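Local atomic coordinates of kojibiose phosphorylase (Gut metagenome, PDB entry 6W0P), a protein that belongs to glycoside hydrolase family 65, pairing an N-terminal beta-rich domain with a catalytic domain and a C-terminal domain. Residues L103-N106 against K107-F110; T129-N133 against Q134-K138. All blocks are in the same frame, centred on the assembly; numbering follows the deposited sequence.

Contact 1 of 2, residues L103-N106 against K107-F110; sequences LDLN and KVKF
One face of the Phe110 ring carries the CD2 methyl of Leu105, a CH-pi contact 4.0 Å from the ring centroid, 25° off the normal and displaced toward the rim; Leu105 O also comes to 3.2 Å from Phe110 CE1. The chain here makes an Asx turn: Asp104 OD1 takes the backbone N-H of Asn106, two residues on, at 3.2 Å, from above the carboxylate plane. Aspartate suits the spot because its short side chain, with CG anti to the backbone N (chi1 177°) and beside the carbonyl carbon, reaches forward along the chain; OD2 is hydrogen-bonded to Ser51, which also binds Asn106 ND2. The aliphatic part of Lys107 runs obliquely past OD2, and the ammonium stays too far for a salt bridge. Leu103 CD1 and Val108 CG2 meet as methyl groups, the side chains crossing at about a right angle, while Trp130 of strand 123-132 touches both. Two N-H groups grip the carbonyl of Asp104 and so close the bend between strands 101-102 and 109-118. Lys107 N donates to Asp104 O from above the carbonyl plane, whereas Val108 N lies nearly along the C=O axis, 2.8 Å from Asp104 O with an N-H...O angle of 163°.

Contact 2 of 2, residues T129-N133 against Q134-K138; sequences TWLTN and QAKIK
Trp130 and Ile137 form the second hydrogen-bonded pair from the turn of a beta hairpin with a two-residue loop, its type II' turn running from Thr132 to Ala135. Trp130 N reaches Ile137 O at 2.8 Å, and Ile137 N returns to Trp130 O at 2.9 Å, the latter almost straight (171°). Nearer the turn, Thr132 and Ala135 exchange another two bonds, with Ala135 N above the carbonyl plane of Thr132 O. Asn133 accepts the positive phi (56°) that this turn demands, a value asparagine tolerates better than most residues, and its ND2 is hydrogen-bonded to Glu99. Weaker CA-H...O contacts fill in between: Thr129 CA lies 3.4 Å from Ile137 O, and Lys136 CA similarly faces Trp130 O.

Side-chain packing divides between the two faces. On the buried one, the Thr132 CG2 methyl stands 3.5 Å above the plane of the Trp130 ring, over its centre, and also meets Ile137 CD1 at 3.9 Å. Thr132 is turned with OG1 anti to its backbone N (chi1 164°), which sends the hydroxyl to His98 and Glu101 and leaves the methyl for the indole. Glu101 takes Thr132 OG1 through OE2 and Trp130 NE1 through OE1, one carboxylate serving both. Small Ala135 fits beside the Thr132 carbonyl. On the other face, Leu131 CD2 rests 3.8 Å from Lys136 CG; lysine serves well because its alkyl stem packs while the chain, extended beyond CG, carries the ammonium past that methyl. Thr129 CG2 lies against Lys136 CB, and its hydroxyl OG1 makes a van der Waals contact with the Lys138 CG methylene.

The hairpin joins strands 123-132 and 135-145 within a large antiparallel sheet, flanked by strand 109-118 beside the first and strand 152-161 beside the second; from strand 94-98, Ile96 touches Trp130 and His98 touches Ala135.

Overall arrangement
Contact 1 and contact 2 come in series along the chain, both within the N-terminal family 65 domain, with centres about 10 Å apart and on the same side of the chain's centre. Contact 1 leads from strand 101-102, at the edge of a five-stranded sheet, into strand 109-118 of the larger antiparallel sheet; contact 2 closes the hairpin between the next two strands of that larger sheet. Strands 109-118 and 123-132 are neighbours, and a probable hydrogen bond from Leu131 N to Lys109 O, 2.9 Å long, ties the two contacts. Phe110 CB also packs 3.3 Å from Thr129 O. The connection from the smaller sheet thus enters the larger one directly beside the hairpin.

Contact 1 of 2, residues L103-N106 against K107-F110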
ATOM      1  N   LEU A 103     -20.654  39.559  17.115  1.00 39.83           N
ATOM      2  CA  LEU A 103     -21.623  38.672  16.416  1.00 39.88           C
ATOM      3  C   LEU A 103     -20.953  37.318  16.118  1.00 39.56           C
ATOM      4  O   LEU A 103     -19.927  37.279  15.403  1.00 38.95           O
ATOM      5  CB  LEU A 103     -22.129  39.348  15.140  1.00 38.41           C
ATOM      6  CG  LEU A 103     -23.175  38.568  14.346  1.00 37.46           C
ATOM      7  CD1 LEU A 103     -24.441  38.330  15.151  1.00 37.74           C
ATOM      8  CD2 LEU A 103     -23.517  39.303  13.068  1.00 36.99           C
ATOM      9  N   ASP A 104     -21.519  36.255  16.683  1.00 40.11           N
ATOM     10  CA  ASP A 104     -21.131  34.841  16.454  1.00 40.65           C
ATOM     11  C   ASP A 104     -22.349  33.981  16.790  1.00 39.73           C
ATOM     12  O   ASP A 104     -22.725  33.962  17.994  1.00 40.06           O
ATOM     13  CB  ASP A 104     -19.927  34.460  17.323  1.00 42.71           C
ATOM     14  CG  ASP A 104     -19.532  32.995  17.194  1.00 43.59           C
ATOM     15  OD1 ASP A 104     -20.153  32.306  16.365  1.00 43.59           O
ATOM     16  OD2 ASP A 104     -18.607  32.562  17.921  1.00 45.03           O
ATOM     17  N   LEU A 105     -22.967  33.333  15.798  1.00 38.33           N
ATOM     18  CA  LEU A 105     -24.295  32.677  15.988  1.00 37.59           C
ATOM     19  C   LEU A 105     -24.154  31.406  16.832  1.00 37.84           C
ATOM     20  O   LEU A 105     -25.171  30.918  17.279  1.00 38.44           O
ATOM     21  CB  LEU A 105     -24.941  32.376  14.636  1.00 36.13           C
ATOM     22  CG  LEU A 105     -25.370  33.595  13.815  1.00 35.39           C
ATOM     23  CD1 LEU A 105     -26.188  33.154  12.604  1.00 34.68           C
ATOM     24  CD2 LEU A 105     -26.148  34.591  14.651  1.00 35.37           C
ATOM     25  N   ASN A 106     -22.939  30.901  17.057  1.00 38.80           N
ATOM     26  CA  ASN A 106     -22.671  29.768  17.989  1.00 40.50           C
ATOM     27  C   ASN A 106     -22.743  30.248  19.454  1.00 40.74           C
ATOM     28  O   ASN A 106     -22.917  29.392  20.316  1.00 40.98           O
ATOM     29  CB  ASN A 106     -21.321  29.103  17.698  1.00 41.21           C
ATOM     30  CG  ASN A 106     -21.095  27.814  18.466  1.00 42.22           C
ATOM     31  OD1 ASN A 106     -21.873  26.870  18.347  1.00 42.61           O
ATOM     32  ND2 ASN A 106     -20.032  27.767  19.260  1.00 42.09           N
ATOM     33  N   LYS A 107     -22.650  31.554  19.721  1.00 40.88           N
ATOM     34  CA  LYS A 107     -22.647  32.128  21.098  1.00 42.39           C
ATOM     35  C   LYS A 107     -23.858  33.039  21.342  1.00 42.16           C
ATOM     36  O   LYS A 107     -24.467  32.906  22.388  1.00 43.02           O
ATOM     37  CB  LYS A 107     -21.330  32.870  21.355  1.00 42.85           C
ATOM     38  CG  LYS A 107     -20.126  31.954  21.537  1.00 43.24           C
ATOM     39  CD  LYS A 107     -18.817  32.684  21.792  1.00 44.19           C
ATOM     40  CE  LYS A 107     -17.626  31.741  21.757  1.00 44.81           C
ATOM     41  NZ  LYS A 107     -16.354  32.430  22.094  1.00 45.88           N
ATOM     42  N   VAL A 108     -24.210  33.931  20.423  1.00 41.75           N
ATOM     43  CA  VAL A 108     -25.139  35.064  20.726  1.00 41.82           C
ATOM     44  C   VAL A 108     -26.594  34.583  20.672  1.00 42.10           C
ATOM     45  O   VAL A 108     -26.836  33.446  20.269  1.00 41.01           O
ATOM     46  CB  VAL A 108     -24.880  36.264  19.792  1.00 41.33           C
ATOM     47  CG1 VAL A 108     -23.431  36.748  19.895  1.00 41.00           C
ATOM     48  CG2 VAL A 108     -25.256  35.958  18.345  1.00 40.53           C
ATOM     49  N   LYS A 109     -27.528  35.429  21.116  1.00 43.58           N
ATOM     50  CA  LYS A 109     -28.988  35.194  20.984  1.00 44.68           C
ATOM     51  C   LYS A 109     -29.438  35.821  19.657  1.00 43.05           C
ATOM     52  O   LYS A 109     -29.045  36.976  19.358  1.00 42.30           O
ATOM     53  CB  LYS A 109     -29.768  35.752  22.183  1.00 47.64           C
ATOM     54  CG  LYS A 109     -29.882  34.791  23.358  1.00 49.87           C
ATOM     55  CD  LYS A 109     -29.687  35.447  24.706  1.00 52.40           C
ATOM     56  CE  LYS A 109     -29.361  34.449  25.799  1.00 53.86           C
ATOM     57  NZ  LYS A 109     -29.394  35.090  27.137  1.00 55.35           N
ATOM     58  N   PHE A 110     -30.190  35.063  18.866  1.00 41.59           N
ATOM     59  CA  PHE A 110     -30.682  35.503  17.534  1.00 40.86           C
ATOM     60  C   PHE A 110     -32.032  34.839  17.297  1.00 39.61           C
ATOM     61  O   PHE A 110     -32.320  33.863  17.977  1.00 39.70           O
ATOM     62  CB  PHE A 110     -29.640  35.210  16.452  1.00 39.19           C
ATOM     63  CG  PHE A 110     -29.380  33.749  16.229  1.00 39.53           C
ATOM     64  CD1 PHE A 110     -28.485  33.056  17.024  1.00 39.56           C
ATOM     65  CD2 PHE A 110     -30.028  33.066  15.208  1.00 39.40           C
ATOM     66  CE1 PHE A 110     -28.251  31.704  16.810  1.00 39.70           C
ATOM     67  CE2 PHE A 110     -29.797  31.717  14.995  1.00 39.03           C
ATOM     68  CZ  PHE A 110     -28.894  31.043  15.786  1.00 39.72           C
TER

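Contact 2 of 2, residues T129-N133 against Q134-K138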
ATOM      1  N   THR A 129     -32.029  38.118  13.176  1.00 38.30           N
ATOM      2  CA  THR A 129     -32.113  39.240  14.141  1.00 38.86           C
ATOM      3  C   THR A 129     -31.223  38.923  15.348  1.00 39.20           C
ATOM      4  O   THR A 129     -31.451  37.911  16.028  1.00 39.69           O
ATOM      5  CB  THR A 129     -33.563  39.591  14.477  1.00 38.73           C
ATOM      6  OG1 THR A 129     -34.220  39.894  13.238  1.00 38.48           O
ATOM      7  CG2 THR A 129     -33.653  40.766  15.426  1.00 38.97           C
ATOM      8  N   TRP A 130     -30.225  39.773  15.560  1.00 39.23           N
ATOM      9  CA  TRP A 130     -29.254  39.723  16.680  1.00 39.23           C
ATOM     10  C   TRP A 130     -29.879  40.412  17.892  1.00 39.97           C
ATOM     11  O   TRP A 130     -30.157  41.632  17.793  1.00 39.68           O
ATOM     12  CB  TRP A 130     -27.965  40.417  16.244  1.00 38.97           C
ATOM     13  CG  TRP A 130     -26.817  40.291  17.187  1.00 39.43           C
ATOM     14  CD1 TRP A 130     -26.664  39.413  18.223  1.00 39.95           C
ATOM     15  CD2 TRP A 130     -25.617  41.062  17.129  1.00 39.23           C
ATOM     16  NE1 TRP A 130     -25.447  39.598  18.820  1.00 39.79           N
ATOM     17  CE2 TRP A 130     -24.782  40.601  18.167  1.00 39.66           C
ATOM     18  CE3 TRP A 130     -25.171  42.093  16.297  1.00 39.41           C
ATOM     19  CZ2 TRP A 130     -23.520  41.145  18.397  1.00 40.00           C
ATOM     20  CZ3 TRP A 130     -23.927  42.640  16.534  1.00 40.11           C
ATOM     21  CH2 TRP A 130     -23.115  42.170  17.568  1.00 39.95           C
ATOM     22  N   LEU A 131     -30.127  39.652  18.961  1.00 40.94           N
ATOM     23  CA  LEU A 131     -30.586  40.176  20.268  1.00 42.37           C
ATOM     24  C   LEU A 131     -29.333  40.425  21.115  1.00 43.16           C
ATOM     25  O   LEU A 131     -28.807  39.495  21.708  1.00 41.62           O
ATOM     26  CB  LEU A 131     -31.560  39.181  20.905  1.00 43.65           C
ATOM     27  CG  LEU A 131     -32.583  38.551  19.954  1.00 44.71           C
ATOM     28  CD1 LEU A 131     -33.575  37.694  20.731  1.00 45.83           C
ATOM     29  CD2 LEU A 131     -33.323  39.601  19.138  1.00 45.42           C
ATOM     30  N   THR A 132     -28.828  41.656  21.058  1.00 45.11           N
ATOM     31  CA  THR A 132     -27.578  42.107  21.715  1.00 45.93           C
ATOM     32  C   THR A 132     -27.909  43.281  22.641  1.00 46.52           C
ATOM     33  O   THR A 132     -28.267  44.368  22.121  1.00 45.64           O
ATOM     34  CB  THR A 132     -26.497  42.464  20.686  1.00 46.54           C
ATOM     35  OG1 THR A 132     -25.497  43.227  21.378  1.00 46.45           O
ATOM     36  CG2 THR A 132     -27.040  43.213  19.483  1.00 46.22           C
ATOM     37  N   ASN A 133     -27.788  43.037  23.957  1.00 47.42           N
ATOM     38  CA  ASN A 133     -28.093  43.975  25.071  1.00 47.06           C
ATOM     39  C   ASN A 133     -29.543  44.441  24.933  1.00 46.48           C
ATOM     40  O   ASN A 133     -30.452  43.597  25.123  1.00 45.28           O
ATOM     41  CB  ASN A 133     -27.050  45.094  25.154  1.00 47.17           C
ATOM     42  CG  ASN A 133     -25.705  44.559  25.589  1.00 47.64           C
ATOM     43  OD1 ASN A 133     -25.640  43.516  26.239  1.00 49.61           O
ATOM     44  ND2 ASN A 133     -24.635  45.234  25.214  1.00 47.35           N
ATOM     45  N   GLN A 134     -29.748  45.718  24.617  1.00 47.00           N
ATOM     46  CA  GLN A 134     -31.092  46.349  24.646  1.00 49.74           C
ATOM     47  C   GLN A 134     -31.634  46.433  23.215  1.00 47.28           C
ATOM     48  O   GLN A 134     -32.728  46.945  23.058  1.00 47.64           O
ATOM     49  CB  GLN A 134     -31.030  47.738  25.303  1.00 51.41           C
ATOM     50  CG  GLN A 134     -30.394  47.751  26.694  1.00 54.14           C
ATOM     51  CD  GLN A 134     -30.878  46.622  27.577  1.00 55.56           C
ATOM     52  OE1 GLN A 134     -30.117  45.723  27.945  1.00 56.54           O
ATOM     53  NE2 GLN A 134     -32.162  46.649  27.905  1.00 57.70           N
ATOM     54  N   ALA A 135     -30.861  45.971  22.236  1.00 46.05           N
ATOM     55  CA  ALA A 135     -31.089  46.186  20.790  1.00 45.24           C
ATOM     56  C   ALA A 135     -31.498  44.874  20.128  1.00 43.78           C
ATOM     57  O   ALA A 135     -30.984  43.810  20.535  1.00 43.03           O
ATOM     58  CB  ALA A 135     -29.847  46.742  20.134  1.00 45.10           C
ATOM     59  N   LYS A 136     -32.405  44.980  19.159  1.00 42.98           N
ATOM     60  CA  LYS A 136     -32.675  43.956  18.124  1.00 43.13           C
ATOM     61  C   LYS A 136     -32.179  44.515  16.781  1.00 41.96           C
ATOM     62  O   LYS A 136     -32.762  45.533  16.304  1.00 40.26           O
ATOM     63  CB  LYS A 136     -34.166  43.611  18.099  1.00 44.66           C
ATOM     64  CG  LYS A 136     -34.689  43.089  19.419  1.00 46.51           C
ATOM     65  CD  LYS A 136     -36.035  42.443  19.311  1.00 49.04           C
ATOM     66  CE  LYS A 136     -36.671  42.283  20.680  1.00 51.47           C
ATOM     67  NZ  LYS A 136     -37.841  41.374  20.645  1.00 53.12           N
ATOM     68  N   ILE A 137     -31.110  43.918  16.234  1.00 40.18           N
ATOM     69  CA  ILE A 137     -30.516  44.323  14.930  1.00 39.29           C
ATOM     70  C   ILE A 137     -30.783  43.227  13.883  1.00 39.45           C
ATOM     71  O   ILE A 137     -30.247  42.099  13.999  1.00 37.41           O
ATOM     72  CB  ILE A 137     -29.030  44.650  15.096  1.00 39.35           C
ATOM     73  CG1 ILE A 137     -28.758  45.389  16.415  1.00 39.85           C
ATOM     74  CG2 ILE A 137     -28.531  45.431  13.888  1.00 39.27           C
ATOM     75  CD1 ILE A 137     -27.332  45.844  16.585  1.00 39.08           C
ATOM     76  N   LYS A 138     -31.624  43.551  12.906  1.00 40.26           N
ATOM     77  CA  LYS A 138     -31.876  42.696  11.717  1.00 41.32           C
ATOM     78  C   LYS A 138     -30.694  42.853  10.746  1.00 39.76           C
ATOM     79  O   LYS A 138     -30.421  43.981  10.286  1.00 37.97           O
ATOM     80  CB  LYS A 138     -33.229  43.053  11.106  1.00 43.08           C
ATOM     81  CG  LYS A 138     -33.837  41.936  10.275  1.00 46.55           C
ATOM     82  CD  LYS A 138     -34.819  42.443   9.250  1.00 48.29           C
ATOM     83  CE  LYS A 138     -35.170  41.412   8.200  1.00 49.22           C
ATOM     84  NZ  LYS A 138     -35.937  42.058   7.113  1.00 49.86           N
TER